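Local coordinates for protein glycoside Hydrolase (Bacteroides uniformis, PDB 5T9X) that probably hydrolyses agarose or related red-algal galactans, as a family 16 glycoside hydrolase of a human gut symbiont, at residues E49-K54 with V331-I336; T149-S154 with D298-M303; S177-L182 with I190-A195. One frame throughout, in Å; residues are numbered along the deposited sequence.

Interaction 1: E49-K54 with V331-I336; sequences EYEWDK and VDWIRI. With NA (sodium ion), chain D.
Glu51 and Asp332 meet by sharing a sodium ion. Glu51 is bidentate, with OE1 2.7 Å and OE2 2.8 Å from the sodium, while Asp332 gives its OD1 at 2.2 Å and its backbone O at 2.4 Å. Asp75, Asn77 and Gly118 complete the site. The two carboxylate planes stand 76° apart, and Glu51 OE1 also lies 3.2 Å from Trp333 CD1, at the edge of that indole.

Beside the ion the contact turns aromatic. Trp52 CB makes a CH-pi contact over one face of Trp333, 3.7 Å from the centroid of its six-membered ring. The Trp52 ring presents its edge to the same indole in an offset edge-to-face pair, planes at 66°. With CG between its backbone N and carbonyl carbon (chi1 60°), Trp52 lays its indole between Tyr50 CB and the Arg335 chain, whose CD is 3.8 Å from the five-membered ring's centroid. The extended chain carries its guanidinium onward to a salt bridge with Glu165.

No hydrogen bond links the two segments. A loop near the N-terminus is thus tied to strand 329-341 by a cation, whose charge probably offsets the crowded carboxylates, and by aromatic packing, an arrangement consistent with a structural metal site.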
# COMPACT_ATOMS: atom_id res chain seq x y z
N GLU A 49 -5.39 21.09 -14.26
CA GLU A 49 -4.09 21.56 -13.71
C GLU A 49 -3.05 20.46 -13.52
O GLU A 49 -1.85 20.72 -13.67
CB GLU A 49 -4.29 22.31 -12.40
CG GLU A 49 -5.23 23.50 -12.53
CD GLU A 49 -5.24 24.42 -11.31
OE1 GLU A 49 -4.43 24.23 -10.37
OE2 GLU A 49 -6.05 25.37 -11.31
N TYR A 50 -3.49 19.24 -13.20
CA TYR A 50 -2.56 18.13 -12.95
C TYR A 50 -2.82 16.94 -13.88
O TYR A 50 -3.91 16.81 -14.42
CB TYR A 50 -2.67 17.71 -11.48
CG TYR A 50 -2.48 18.85 -10.47
CD1 TYR A 50 -1.21 19.18 -10.00
CD2 TYR A 50 -3.57 19.59 -9.99
CE1 TYR A 50 -1.02 20.21 -9.09
CE2 TYR A 50 -3.38 20.63 -9.09
CZ TYR A 50 -2.09 20.93 -8.63
OH TYR A 50 -1.86 21.95 -7.72
N GLU A 51 -1.79 16.11 -14.07
CA GLU A 51 -1.87 14.77 -14.73
C GLU A 51 -3.22 14.11 -14.50
O GLU A 51 -3.89 13.65 -15.43
CB GLU A 51 -0.83 13.81 -14.12
CG GLU A 51 0.57 13.87 -14.70
CD GLU A 51 1.50 12.79 -14.14
OE1 GLU A 51 1.27 12.26 -13.03
OE2 GLU A 51 2.54 12.46 -14.78
N TRP A 52 -3.59 14.07 -13.21
CA TRP A 52 -4.77 13.34 -12.74
C TRP A 52 -6.15 13.93 -12.98
O TRP A 52 -7.16 13.26 -12.72
CB TRP A 52 -4.63 13.02 -11.25
CG TRP A 52 -4.48 14.18 -10.34
CD1 TRP A 52 -5.38 15.16 -10.11
CD2 TRP A 52 -3.38 14.43 -9.49
NE1 TRP A 52 -4.89 16.02 -9.17
CE2 TRP A 52 -3.65 15.60 -8.78
CE3 TRP A 52 -2.17 13.78 -9.27
CZ2 TRP A 52 -2.77 16.13 -7.87
CZ3 TRP A 52 -1.29 14.33 -8.36
CH2 TRP A 52 -1.60 15.49 -7.67
N ASP A 53 -6.22 15.17 -13.44
CA ASP A 53 -7.51 15.82 -13.62
C ASP A 53 -8.33 15.21 -14.76
O ASP A 53 -9.54 15.37 -14.78
CB ASP A 53 -7.33 17.34 -13.79
CG ASP A 53 -7.07 18.06 -12.46
OD1 ASP A 53 -7.52 17.58 -11.39
OD2 ASP A 53 -6.42 19.14 -12.49
N LYS A 54 -7.72 14.45 -15.65
CA LYS A 54 -8.54 13.61 -16.53
C LYS A 54 -9.48 12.64 -15.81
O LYS A 54 -10.41 12.13 -16.45
CB LYS A 54 -7.71 12.85 -17.55
CG LYS A 54 -6.68 11.88 -17.02
CD LYS A 54 -6.28 10.88 -18.12
CE LYS A 54 -4.78 10.64 -18.17
NZ LYS A 54 -4.40 9.89 -19.42
N VAL A 331 4.65 4.09 -8.95
CA VAL A 331 3.51 4.91 -8.64
C VAL A 331 3.69 6.21 -9.37
O VAL A 331 4.65 6.96 -9.12
CB VAL A 331 3.37 5.15 -7.14
CG1 VAL A 331 2.27 6.18 -6.86
CG2 VAL A 331 3.05 3.84 -6.43
N ASP A 332 2.75 6.47 -10.26
CA ASP A 332 2.78 7.60 -11.18
C ASP A 332 2.35 8.82 -10.42
O ASP A 332 2.90 9.90 -10.60
CB ASP A 332 1.82 7.31 -12.34
CG ASP A 332 1.83 8.38 -13.44
OD1 ASP A 332 2.61 9.38 -13.41
OD2 ASP A 332 1.00 8.19 -14.36
N TRP A 333 1.32 8.66 -9.61
CA TRP A 333 0.91 9.71 -8.70
C TRP A 333 0.08 9.19 -7.54
O TRP A 333 -0.49 8.06 -7.58
CB TRP A 333 0.12 10.80 -9.44
CG TRP A 333 -1.01 10.40 -10.37
CD1 TRP A 333 -0.96 10.43 -11.70
CD2 TRP A 333 -2.35 10.02 -10.02
NE1 TRP A 333 -2.17 10.06 -12.24
CE2 TRP A 333 -3.04 9.81 -11.22
CE3 TRP A 333 -3.03 9.82 -8.81
CZ2 TRP A 333 -4.36 9.41 -11.27
CZ3 TRP A 333 -4.35 9.42 -8.86
CH2 TRP A 333 -5.01 9.22 -10.07
N ILE A 334 -0.03 10.06 -6.55
CA ILE A 334 -0.89 9.84 -5.40
C ILE A 334 -1.52 11.17 -5.02
O ILE A 334 -0.82 12.16 -4.82
CB ILE A 334 -0.12 9.18 -4.23
CG1 ILE A 334 -1.08 8.83 -3.11
CG2 ILE A 334 1.00 10.06 -3.69
CD1 ILE A 334 -0.42 7.95 -2.07
N ARG A 335 -2.86 11.18 -4.94
CA ARG A 335 -3.62 12.40 -4.70
C ARG A 335 -4.55 12.23 -3.53
O ARG A 335 -5.04 11.14 -3.29
CB ARG A 335 -4.38 12.79 -5.96
CG ARG A 335 -5.53 11.89 -6.36
CD ARG A 335 -6.12 12.39 -7.65
NE ARG A 335 -7.19 11.52 -8.13
CZ ARG A 335 -8.14 11.87 -9.01
NH1 ARG A 335 -8.21 13.12 -9.48
NH2 ARG A 335 -9.04 10.97 -9.41
N ILE A 336 -4.82 13.33 -2.83
CA ILE A 336 -5.50 13.36 -1.53
C ILE A 336 -6.43 14.56 -1.52
O ILE A 336 -5.99 15.67 -1.79
CB ILE A 336 -4.47 13.55 -0.41
CG1 ILE A 336 -3.36 12.51 -0.52
CG2 ILE A 336 -5.11 13.44 0.96
CD1 ILE A 336 -2.33 12.63 0.57
NA NA D . 3.62 11.12 -12.54

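Interaction 2: T149-S154 with D298-M303; sequences TGCVTS and DIIINM
Gly150 to Ser154 run antiparallel to Ile299 to Met303, and backbone hydrogen bonds carry most of the polar traffic between them. Val152 and Ile301 form the hydrogen-bonded pair: Val152 N reaches Ile301 O at 2.8 Å, and Ile301 N returns to Val152 O at 3.0 Å. Met303 N to Gly150 O and Ser154 N to Ile299 O extend the pattern in the two directions. In the non-hydrogen-bonded pair Thr153 with Ile300, CA-H...O contacts fill in, with Thr153 CA 3.3 Å from Ile299 O.

At Ser154 a side chain takes over the role of a backbone carbonyl. Its OG lies between the backbone N and the carbonyl carbon (chi1 67°), which turns it to the partner strand, where it accepts from Ile299 N at 3.0 Å in a nearly straight bond of 167°. The same hydroxyl is hydrogen-bonded to Thr156 O. Replacing this serine with an alanine would probably leave Ile299 N without its acceptor and let the end of the strand pairing fray.

The apolar contacts divide by face. Cys151 SG rests 3.7 Å from Ile300 CG2 and equally close to Asn302 CB, on the face that Trp180 and Trp108 also line. Val152 and Ile301 lie on the other face, where Ile301 meets Phe329 of strand 329-341.

A mixed contact closes the far end: Thr149 and Met303 cross at about a right angle, Thr149 OG1 lying 3.5 Å from Met303 CB while hydrogen-bonded to Glu123 O.

Every touching residue is buried, and the peptide groups are satisfied mostly by neighbouring strands, with Ser154 OG standing in at one end. The alternating side chains then give this sheet of a beta sandwich one apolar face against strand 329-341 and a second face of mixed polarity.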
# COMPACT_ATOMS: atom_id res chain seq x y z
N THR A 149 14.72 -4.04 -0.39
CA THR A 149 13.73 -3.31 -1.15
C THR A 149 13.55 -1.94 -0.53
O THR A 149 14.45 -1.47 0.19
CB THR A 149 12.42 -4.12 -1.26
OG1 THR A 149 11.57 -3.51 -2.24
CG2 THR A 149 11.70 -4.21 0.07
N GLY A 150 12.44 -1.27 -0.80
CA GLY A 150 12.25 0.10 -0.31
C GLY A 150 10.94 0.41 0.37
O GLY A 150 9.97 -0.30 0.19
N CYS A 151 10.93 1.49 1.14
CA CYS A 151 9.75 1.96 1.85
C CYS A 151 9.75 3.48 1.91
O CYS A 151 10.79 4.09 2.17
CB CYS A 151 9.75 1.39 3.26
SG CYS A 151 8.20 1.63 4.15
N VAL A 152 8.59 4.07 1.71
CA VAL A 152 8.40 5.51 1.72
C VAL A 152 7.30 5.86 2.72
O VAL A 152 6.31 5.14 2.86
CB VAL A 152 8.02 5.95 0.30
CG1 VAL A 152 7.42 7.34 0.25
CG2 VAL A 152 9.24 5.89 -0.59
N THR A 153 7.48 6.99 3.40
CA THR A 153 6.52 7.51 4.37
C THR A 153 6.28 8.98 4.12
O THR A 153 7.23 9.74 3.90
CB THR A 153 7.04 7.37 5.82
OG1 THR A 153 7.38 6.01 6.08
CG2 THR A 153 5.98 7.82 6.85
N SER A 154 5.02 9.39 4.23
CA SER A 154 4.66 10.79 4.08
C SER A 154 5.22 11.66 5.21
O SER A 154 5.49 11.18 6.31
CB SER A 154 3.15 10.94 4.07
OG SER A 154 2.63 10.60 5.33
N ASP A 298 0.01 8.21 8.85
CA ASP A 298 1.06 8.37 7.86
C ASP A 298 0.66 7.57 6.64
O ASP A 298 0.03 6.51 6.77
CB ASP A 298 2.37 7.81 8.39
CG ASP A 298 2.87 8.54 9.63
OD1 ASP A 298 2.71 9.78 9.67
OD2 ASP A 298 3.43 7.90 10.55
N ILE A 299 1.03 8.06 5.46
CA ILE A 299 0.84 7.29 4.26
C ILE A 299 2.13 6.56 3.96
O ILE A 299 3.23 7.13 4.03
CB ILE A 299 0.42 8.18 3.10
CG1 ILE A 299 -1.03 8.62 3.32
CG2 ILE A 299 0.53 7.44 1.77
CD1 ILE A 299 -1.37 9.85 2.52
N ILE A 300 2.00 5.28 3.62
CA ILE A 300 3.16 4.44 3.36
C ILE A 300 3.06 3.78 1.98
O ILE A 300 2.00 3.30 1.59
CB ILE A 300 3.36 3.39 4.47
CG1 ILE A 300 3.38 4.06 5.85
CG2 ILE A 300 4.68 2.62 4.30
CD1 ILE A 300 3.50 3.08 6.98
N ILE A 301 4.16 3.80 1.24
CA ILE A 301 4.24 3.14 -0.03
C ILE A 301 5.46 2.26 0.07
O ILE A 301 6.55 2.78 0.37
CB ILE A 301 4.42 4.16 -1.19
CG1 ILE A 301 3.31 5.22 -1.17
CG2 ILE A 301 4.42 3.46 -2.54
CD1 ILE A 301 3.53 6.37 -2.12
N ASN A 302 5.33 0.96 -0.19
CA ASN A 302 6.51 0.10 -0.17
C ASN A 302 6.40 -1.18 -0.98
O ASN A 302 5.36 -1.47 -1.57
CB ASN A 302 6.85 -0.23 1.29
CG ASN A 302 5.84 -1.17 1.97
OD1 ASN A 302 5.16 -1.94 1.33
ND2 ASN A 302 5.81 -1.14 3.29
N MET A 303 7.48 -1.95 -0.98
CA MET A 303 7.34 -3.39 -1.21
C MET A 303 7.80 -4.20 0.00
O MET A 303 8.59 -3.74 0.81
CB MET A 303 8.09 -3.83 -2.45
CG MET A 303 7.73 -3.11 -3.75
SD MET A 303 8.84 -3.59 -5.13
CE MET A 303 8.08 -5.14 -5.56
O HOH W 1 3.76 11.55 8.37

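Interaction 3: S177-L182 with I190-A195; sequences SDVWML and IDIIEA
Val179 O receives two backbone donors at once, Ile192 N and Ile193 N, each at 3.0 Å. The Ile193 bond is close to straight at 170°, whereas the Ile192 bond is bent to 136°. Around this carbonyl the pairing is antiparallel: Val179 N reaches Ile193 O, Ser177 N reaches Ala195 O, and Met181 N binds Ile190 O at 2.7 Å.

On one face, Asp178 and Glu194 lie side by side and point the same way, with Asp178 OD1 3.3 Å from Glu194 CG; like charges come close here, Asp178 OD1 being 3.9 Å from Glu194 OE2. Next to them Asp191 OD1 stands 3.5 Å from Trp180 CB. On the other face Met181, bent at its last torsion (chi3 -75°), brings CE to 3.9 Å from Ile190 CB, and Val179 CB packs on Ile193 CB.

Two successive residues, Ile192 and Ile193, are set against the single Val179, a classic beta bulge. Glu189, Asp191 and Glu194 match the E-x-D-x-x-E signature of bulged active-site strands in family 16, whose first glutamate is the nucleophile and last the acid/base, roles that Glu189 and Glu194 probably fill here. The bulge absorbs the odd residue between Asp191 and Glu194, and both still emerge on the face of Asp178 and Trp180.

Farther out, Glu194 is hydrogen-bonded through OE1 to His216 ND1 and through OE2 to Gln306 NE2, and a bound imidazole, probably from the crystallisation liquor, comes within about 3 Å of its side chain, consistent with a pocket there. Behind the bulge, Met181 and Ile192 meet Val164 and Val256 of the opposing sheet.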
# COMPACT_ATOMS: atom_id res chain seq x y z
N SER A 177 3.34 -5.43 -3.44
CA SER A 177 3.34 -3.99 -3.78
C SER A 177 2.25 -3.33 -2.93
O SER A 177 1.09 -3.79 -2.95
CB SER A 177 3.04 -3.80 -5.26
OG SER A 177 3.94 -4.51 -6.09
N ASP A 178 2.61 -2.30 -2.16
CA ASP A 178 1.72 -1.77 -1.10
C ASP A 178 1.62 -0.25 -1.08
O ASP A 178 2.65 0.46 -1.09
CB ASP A 178 2.22 -2.15 0.30
CG ASP A 178 2.30 -3.66 0.54
OD1 ASP A 178 1.28 -4.39 0.39
OD2 ASP A 178 3.40 -4.12 0.92
N VAL A 179 0.38 0.21 -0.95
CA VAL A 179 0.06 1.61 -0.62
C VAL A 179 -0.90 1.57 0.55
O VAL A 179 -1.96 0.97 0.43
CB VAL A 179 -0.59 2.35 -1.81
CG1 VAL A 179 -0.91 3.80 -1.45
CG2 VAL A 179 0.35 2.32 -2.99
N TRP A 180 -0.54 2.21 1.67
CA TRP A 180 -1.32 2.04 2.92
C TRP A 180 -1.10 3.13 3.95
O TRP A 180 -0.25 3.98 3.81
CB TRP A 180 -1.07 0.65 3.53
CG TRP A 180 0.36 0.32 3.83
CD1 TRP A 180 1.37 0.21 2.94
CD2 TRP A 180 0.91 -0.01 5.11
NE1 TRP A 180 2.56 -0.13 3.59
CE2 TRP A 180 2.29 -0.30 4.92
CE3 TRP A 180 0.38 -0.08 6.39
CZ2 TRP A 180 3.16 -0.66 5.98
CZ3 TRP A 180 1.24 -0.46 7.46
CH2 TRP A 180 2.62 -0.73 7.24
N MET A 181 -1.93 3.10 4.98
CA MET A 181 -1.94 4.16 5.96
C MET A 181 -1.88 3.52 7.32
O MET A 181 -2.51 2.51 7.55
CB MET A 181 -3.20 5.01 5.80
CG MET A 181 -3.35 5.54 4.39
SD MET A 181 -4.53 6.88 4.24
CE MET A 181 -6.08 6.02 4.36
N LEU A 182 -1.08 4.11 8.20
CA LEU A 182 -0.87 3.59 9.52
C LEU A 182 -0.69 4.75 10.53
O LEU A 182 0.06 5.69 10.26
CB LEU A 182 0.37 2.69 9.49
CG LEU A 182 0.86 2.06 10.80
CD1 LEU A 182 -0.17 1.06 11.34
CD2 LEU A 182 2.22 1.40 10.57
N ILE A 190 -5.18 1.39 7.44
CA ILE A 190 -6.09 1.29 6.28
C ILE A 190 -5.21 0.91 5.08
O ILE A 190 -4.21 1.60 4.79
CB ILE A 190 -6.84 2.60 6.01
CG1 ILE A 190 -7.73 2.93 7.19
CG2 ILE A 190 -7.70 2.48 4.78
CD1 ILE A 190 -8.39 4.29 7.17
N ASP A 191 -5.55 -0.19 4.42
CA ASP A 191 -4.78 -0.66 3.26
C ASP A 191 -5.49 -0.30 2.00
O ASP A 191 -6.60 -0.76 1.80
CB ASP A 191 -4.56 -2.15 3.29
CG ASP A 191 -3.90 -2.60 4.55
OD1 ASP A 191 -2.85 -2.03 4.92
OD2 ASP A 191 -4.46 -3.49 5.19
N ILE A 192 -4.84 0.48 1.16
CA ILE A 192 -5.40 0.89 -0.11
C ILE A 192 -5.10 -0.16 -1.20
O ILE A 192 -5.99 -0.68 -1.86
CB ILE A 192 -4.93 2.30 -0.47
CG1 ILE A 192 -5.37 3.26 0.65
CG2 ILE A 192 -5.55 2.75 -1.79
CD1 ILE A 192 -4.83 4.66 0.54
N ILE A 193 -3.83 -0.46 -1.37
CA ILE A 193 -3.37 -1.50 -2.25
C ILE A 193 -2.49 -2.44 -1.46
O ILE A 193 -1.49 -2.02 -0.87
CB ILE A 193 -2.53 -0.94 -3.42
CG1 ILE A 193 -3.34 0.06 -4.25
CG2 ILE A 193 -2.08 -2.09 -4.32
CD1 ILE A 193 -2.61 0.68 -5.44
N GLU A 194 -2.86 -3.71 -1.45
CA GLU A 194 -1.90 -4.79 -1.15
C GLU A 194 -2.11 -5.85 -2.24
O GLU A 194 -3.22 -6.32 -2.44
CB GLU A 194 -2.12 -5.33 0.27
CG GLU A 194 -1.24 -6.50 0.64
CD GLU A 194 -1.37 -6.89 2.11
OE1 GLU A 194 -2.51 -7.09 2.58
OE2 GLU A 194 -0.32 -7.04 2.78
N ALA A 195 -1.06 -6.12 -3.01
CA ALA A 195 -1.18 -6.97 -4.19
C ALA A 195 0.11 -7.73 -4.49
O ALA A 195 1.21 -7.26 -4.17
CB ALA A 195 -1.62 -6.16 -5.40

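Overall arrangement
Interactions 2 and 3 belong to one sheet, where strand 298-304 is bonded to strand 140-154 on one edge and to strand 176-182 on the other; Asp178 O and Trp180 O probably accept from Asn302 N and Ile300 N. The centre of interaction 3 lies about 2 Å from the centre of the chain and that of interaction 2 about 8 Å, both being backbone pairing. Interaction 1 is largely buried but its centre sits about 17 Å out, and it ties a loop to the opposing sheet by metal and aromatic contacts. The sheets meet where Ile336 CD1 packs 3.5 Å from Ile299 CD1, and where Ile334 reaches Val179. Interaction 3 is nested within 2, and 2 within 1.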